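Local coordinates for BH1974 protein (Bacillus halodurans, PDB 3ON5), which probably assists the maturation of xanthine dehydrogenase, as an XdhC/CoxI family protein that carries a Rossmann-type domain, at residues Y224-D229 with A243-V248; I203-G208 with D253-F258. All blocks are in the same frame, centred on the assembly; numbering follows the deposited sequence.

Overall arrangement
Both contacts lie in the XdhC Rossmann domain, on one parallel sheet. From the N terminus the chain enters strand 200-205, the first half of contact 2, turns through the glycine-bearing end of 203-208 and helix 211-221, and returns as strand 223-229. A 13-residue connection without helix or strand leads to 243-248, and contact 1 closes this loop. Helix 251-257 then brings 253-258 back over the sheet onto strand 200-205, so contact 1 is nested inside the loop closed by contact 2. The two meet where neighbouring strands pair, Val226 O to Ile204 N (2.8 Å), and where Thr228 packs on Phe254.

Contact 1. Residues Y224-D229 with A243-V248; sequences YTVVTD and ADEIIV
In the parallel sheet of the Rossmann domain, strand 223-229 pairs with the outermost strand 245-248, Val226 through Asp229 matching Glu245 through Val248. The ladder includes Val227 N to Glu245 O (2.9 Å) and Ile247 N to Val227 O (2.8 Å), and ends in a weak bond from Asp229 N to Ile247 O, an oxygen that the Thr228 hydroxyl also grips: with OG1 anti to the backbone N (chi1 179°) it lies beside its own carbonyl carbon and donates to Ile247 O at 2.9 Å.

Side chains add to the backbone bonds at the start of the pairing. Asp244, just ahead of the edge strand, bends its carboxylate back to Thr225, whose N and OG1 both donate to OD2, from opposite faces of the carboxylate plane; the N bond is the shorter, at 2.8 Å. In return, Thr225 O accepts from both Asp244 N and Glu245 N. The Tyr224 ring lies against the same aspartate: Asp244 CB sits over one face, 3.6 Å from the centroid, and the carboxylate stacks at 17° to the ring plane. At the ring's edge the Tyr224 hydroxyl donates to Glu245 OE2 (2.7 Å), met on its anti side, which fixes the end of the glutamate chain. Apolar pairs touch on both faces, Val226 CG1 on Ile247 CD1 (3.9 Å) and Val227 CG2 on Ala243 CB. Helix 211-221 packs on the Val227 face through Val215, and Phe254 on the Val226 face. Asp229 OD2 forms a salt bridge with Arg231 and accepts a hydrogen bond from Ala207 N. Such parallel pairing of second and third strands is characteristic of the Rossmann fold.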
# COMPACT_ATOMS: atom_id res chain seq x y z
N TYR A 224 25.45 -13.12 -11.62
CA TYR A 224 26.46 -12.24 -11.04
C TYR A 224 26.99 -11.43 -12.22
O TYR A 224 27.48 -12.04 -13.17
CB TYR A 224 27.54 -13.02 -10.27
CG TYR A 224 28.54 -12.13 -9.56
CD1 TYR A 224 28.33 -11.73 -8.25
CD2 TYR A 224 29.73 -11.74 -10.19
CE1 TYR A 224 29.28 -10.96 -7.58
CE2 TYR A 224 30.67 -10.95 -9.54
CZ TYR A 224 30.44 -10.57 -8.23
OH TYR A 224 31.36 -9.81 -7.57
N THR A 225 26.77 -10.11 -12.24
CA THR A 225 27.14 -9.31 -13.39
C THR A 225 28.39 -8.47 -13.13
O THR A 225 28.50 -7.78 -12.11
CB THR A 225 25.98 -8.41 -13.84
OG1 THR A 225 25.51 -7.68 -12.71
CG2 THR A 225 24.81 -9.20 -14.45
N VAL A 226 29.34 -8.56 -14.08
CA VAL A 226 30.59 -7.80 -14.13
C VAL A 226 30.55 -6.98 -15.43
O VAL A 226 30.40 -7.55 -16.52
CB VAL A 226 31.90 -8.66 -14.00
CG1 VAL A 226 33.16 -7.82 -14.22
CG2 VAL A 226 31.96 -9.38 -12.66
N VAL A 227 30.62 -5.66 -15.30
CA VAL A 227 30.67 -4.70 -16.41
C VAL A 227 32.05 -4.13 -16.46
O VAL A 227 32.54 -3.64 -15.44
CB VAL A 227 29.60 -3.58 -16.30
CG1 VAL A 227 29.72 -2.60 -17.47
CG2 VAL A 227 28.20 -4.15 -16.20
N THR A 228 32.68 -4.18 -17.64
CA THR A 228 34.01 -3.59 -17.83
C THR A 228 34.02 -2.80 -19.16
O THR A 228 33.42 -3.21 -20.16
CB THR A 228 35.12 -4.63 -17.74
OG1 THR A 228 36.39 -3.99 -17.96
CG2 THR A 228 34.92 -5.82 -18.68
N ASP A 229 34.66 -1.63 -19.10
CA ASP A 229 34.85 -0.68 -20.20
C ASP A 229 36.04 0.23 -19.82
O ASP A 229 36.41 0.31 -18.64
CB ASP A 229 33.57 0.11 -20.47
CG ASP A 229 33.53 0.88 -21.78
OD1 ASP A 229 34.19 1.93 -21.87
OD2 ASP A 229 32.75 0.49 -22.68
N ALA A 243 24.63 -4.04 -11.25
CA ALA A 243 25.92 -4.68 -11.52
C ALA A 243 26.64 -4.93 -10.22
O ALA A 243 26.67 -4.05 -9.36
CB ALA A 243 26.78 -3.82 -12.44
N ASP A 244 27.18 -6.14 -10.07
CA ASP A 244 27.92 -6.56 -8.90
C ASP A 244 29.31 -5.93 -8.91
O ASP A 244 29.81 -5.51 -7.87
CB ASP A 244 27.99 -8.08 -8.86
CG ASP A 244 26.61 -8.70 -8.75
OD1 ASP A 244 26.11 -8.82 -7.61
OD2 ASP A 244 26.00 -8.99 -9.82
N GLU A 245 29.93 -5.83 -10.09
CA GLU A 245 31.23 -5.19 -10.29
C GLU A 245 31.22 -4.35 -11.54
O GLU A 245 30.68 -4.78 -12.56
CB GLU A 245 32.37 -6.22 -10.38
CG GLU A 245 32.64 -7.03 -9.13
CD GLU A 245 33.79 -8.01 -9.26
OE1 GLU A 245 34.93 -7.56 -9.53
OE2 GLU A 245 33.57 -9.22 -9.04
N ILE A 246 31.82 -3.17 -11.46
CA ILE A 246 32.05 -2.26 -12.57
C ILE A 246 33.56 -2.03 -12.57
O ILE A 246 34.06 -1.42 -11.62
CB ILE A 246 31.19 -0.94 -12.53
CG1 ILE A 246 29.69 -1.19 -12.24
CG2 ILE A 246 31.41 -0.10 -13.80
CD1 ILE A 246 28.91 0.08 -11.93
N ILE A 247 34.31 -2.57 -13.55
CA ILE A 247 35.78 -2.42 -13.58
C ILE A 247 36.21 -1.54 -14.78
O ILE A 247 36.06 -1.94 -15.94
CB ILE A 247 36.45 -3.82 -13.60
CG1 ILE A 247 36.05 -4.60 -12.31
CG2 ILE A 247 37.96 -3.72 -13.76
CD1 ILE A 247 36.17 -6.12 -12.34
N VAL A 248 36.75 -0.34 -14.50
CA VAL A 248 37.17 0.62 -15.53
C VAL A 248 38.64 0.31 -15.90
O VAL A 248 39.55 0.58 -15.13
CB VAL A 248 36.96 2.11 -15.15
CG1 VAL A 248 37.25 3.03 -16.32
CG2 VAL A 248 35.56 2.37 -14.66

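Contact 2. Residues I203-G208 with D253-F258; sequences IIFGAG and DFLRKF
Ile203 and Phe205 on strand 200-205 meet Phe254, Leu255 and Phe258 across the layer between sheet and helix 251-257, part of the crossover by which a Rossmann fold returns from its third strand to its fourth. Helix and strand run roughly antiparallel, their axes 12.0 Å apart, and side chains alone bridge the gap, with no hydrogen bond between the segments.

Packing is closest around the Phe254 ring. A chi1 of -178° swings this ring away from the backbone N and towards the sheet, where Phe205 CE1 lies 3.5 Å from Phe254 CD2. The two rings are steeply inclined to each other, planes at 83° and centroids 5.2 Å apart. Farther round the Phe254 ring, CE2 and CZ rest on Ile203 CG2, while CB of Phe258, the first residue past the helix, lies over one face of the ring. Val226 and Thr228 of strand 223-229 and Ile247 of strand 245-248 also touch Phe254, whose replacement by an alanine would probably open a gap between helix and sheet and let the Phe205 ring turn.

The helix's outer side is looser: Arg256 and Lys257 lie on its exposed side, Arg256 NH1 in a salt bridge with Asp253 OD1 and Lys257 in one with Asp249. Beyond the strand, a side chain at the backbone angles of Gly206 would collide with the preceding carbonyl O, in a Gly-Ala-Gly turn consistent with the glycine-rich loop of Rossmann domains. Back in the core, Leu255 CD2 meets Phe205 CZ (3.7 Å), and Ile203 CD1 lies against Phe258 CE1, also 3.7 Å.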
# COMPACT_ATOMS: atom_id res chain seq x y z
N ILE A 203 30.04 -11.85 -17.64
CA ILE A 203 31.10 -10.87 -17.83
C ILE A 203 30.80 -10.11 -19.11
O ILE A 203 30.86 -10.68 -20.21
CB ILE A 203 32.50 -11.55 -17.82
CG1 ILE A 203 32.64 -12.48 -16.59
CG2 ILE A 203 33.64 -10.50 -17.90
CD1 ILE A 203 33.79 -13.38 -16.54
N ILE A 204 30.43 -8.83 -18.96
CA ILE A 204 30.03 -7.95 -20.06
C ILE A 204 31.16 -6.96 -20.40
O ILE A 204 31.59 -6.18 -19.54
CB ILE A 204 28.72 -7.20 -19.73
CG1 ILE A 204 27.60 -8.19 -19.33
CG2 ILE A 204 28.30 -6.33 -20.92
CD1 ILE A 204 26.38 -7.59 -18.64
N PHE A 205 31.62 -7.02 -21.65
CA PHE A 205 32.62 -6.13 -22.22
C PHE A 205 31.89 -5.04 -22.98
O PHE A 205 31.30 -5.30 -24.04
CB PHE A 205 33.61 -6.89 -23.11
CG PHE A 205 34.58 -7.74 -22.34
CD1 PHE A 205 35.78 -7.22 -21.88
CD2 PHE A 205 34.33 -9.09 -22.12
CE1 PHE A 205 36.69 -8.01 -21.19
CE2 PHE A 205 35.24 -9.88 -21.42
CZ PHE A 205 36.41 -9.33 -20.96
N GLY A 206 31.87 -3.85 -22.40
CA GLY A 206 31.20 -2.68 -22.95
C GLY A 206 30.26 -2.06 -21.94
O GLY A 206 29.60 -2.77 -21.18
N ALA A 207 30.24 -0.71 -21.89
CA ALA A 207 29.36 0.02 -20.98
C ALA A 207 28.57 1.12 -21.75
O ALA A 207 28.23 2.16 -21.18
CB ALA A 207 30.17 0.63 -19.85
N GLY A 208 28.22 0.84 -23.00
CA GLY A 208 27.40 1.72 -23.83
C GLY A 208 25.97 1.80 -23.32
O GLY A 208 25.58 1.00 -22.47
N ASP A 253 44.03 -5.10 -20.13
CA ASP A 253 44.38 -5.04 -18.71
C ASP A 253 43.43 -5.87 -17.91
O ASP A 253 43.85 -6.57 -17.01
CB ASP A 253 44.39 -3.61 -18.20
CG ASP A 253 45.53 -2.79 -18.72
OD1 ASP A 253 46.68 -3.29 -18.69
OD2 ASP A 253 45.30 -1.62 -19.06
N PHE A 254 42.13 -5.79 -18.23
CA PHE A 254 41.11 -6.57 -17.56
C PHE A 254 41.41 -8.06 -17.67
O PHE A 254 41.49 -8.72 -16.65
CB PHE A 254 39.73 -6.26 -18.15
CG PHE A 254 38.61 -7.00 -17.48
CD1 PHE A 254 37.96 -6.47 -16.37
CD2 PHE A 254 38.16 -8.21 -17.99
CE1 PHE A 254 36.88 -7.14 -15.78
CE2 PHE A 254 37.10 -8.89 -17.39
CZ PHE A 254 36.45 -8.34 -16.30
N LEU A 255 41.65 -8.55 -18.90
CA LEU A 255 41.94 -9.96 -19.21
C LEU A 255 43.22 -10.44 -18.52
O LEU A 255 43.31 -11.60 -18.11
CB LEU A 255 42.05 -10.17 -20.73
CG LEU A 255 40.76 -9.93 -21.52
CD1 LEU A 255 41.04 -9.75 -22.97
CD2 LEU A 255 39.68 -10.98 -21.24
N ARG A 256 44.19 -9.54 -18.33
CA ARG A 256 45.41 -9.88 -17.59
C ARG A 256 45.10 -10.05 -16.09
O ARG A 256 45.53 -11.03 -15.49
CB ARG A 256 46.49 -8.80 -17.79
CG ARG A 256 47.82 -9.19 -17.16
CD ARG A 256 48.88 -8.10 -17.12
NE ARG A 256 48.61 -7.09 -16.09
CZ ARG A 256 48.16 -5.86 -16.34
NH1 ARG A 256 47.98 -5.45 -17.59
NH2 ARG A 256 47.95 -5.02 -15.34
N LYS A 257 44.35 -9.11 -15.51
CA LYS A 257 44.09 -9.02 -14.09
C LYS A 257 42.90 -9.89 -13.63
O LYS A 257 43.07 -10.62 -12.66
CB LYS A 257 43.83 -7.54 -13.72
CG LYS A 257 45.12 -6.70 -13.82
CD LYS A 257 44.91 -5.19 -14.14
CE LYS A 257 44.36 -4.26 -13.08
NZ LYS A 257 44.37 -2.85 -13.54
N PHE A 258 41.72 -9.82 -14.29
CA PHE A 258 40.51 -10.55 -13.87
C PHE A 258 40.47 -11.95 -14.47
O PHE A 258 40.45 -12.12 -15.69
CB PHE A 258 39.26 -9.76 -14.29
CG PHE A 258 37.92 -10.26 -13.79
CD1 PHE A 258 37.25 -11.30 -14.44
CD2 PHE A 258 37.24 -9.59 -12.76
CE1 PHE A 258 35.99 -11.71 -14.01
CE2 PHE A 258 35.98 -10.00 -12.34
CZ PHE A 258 35.37 -11.06 -12.96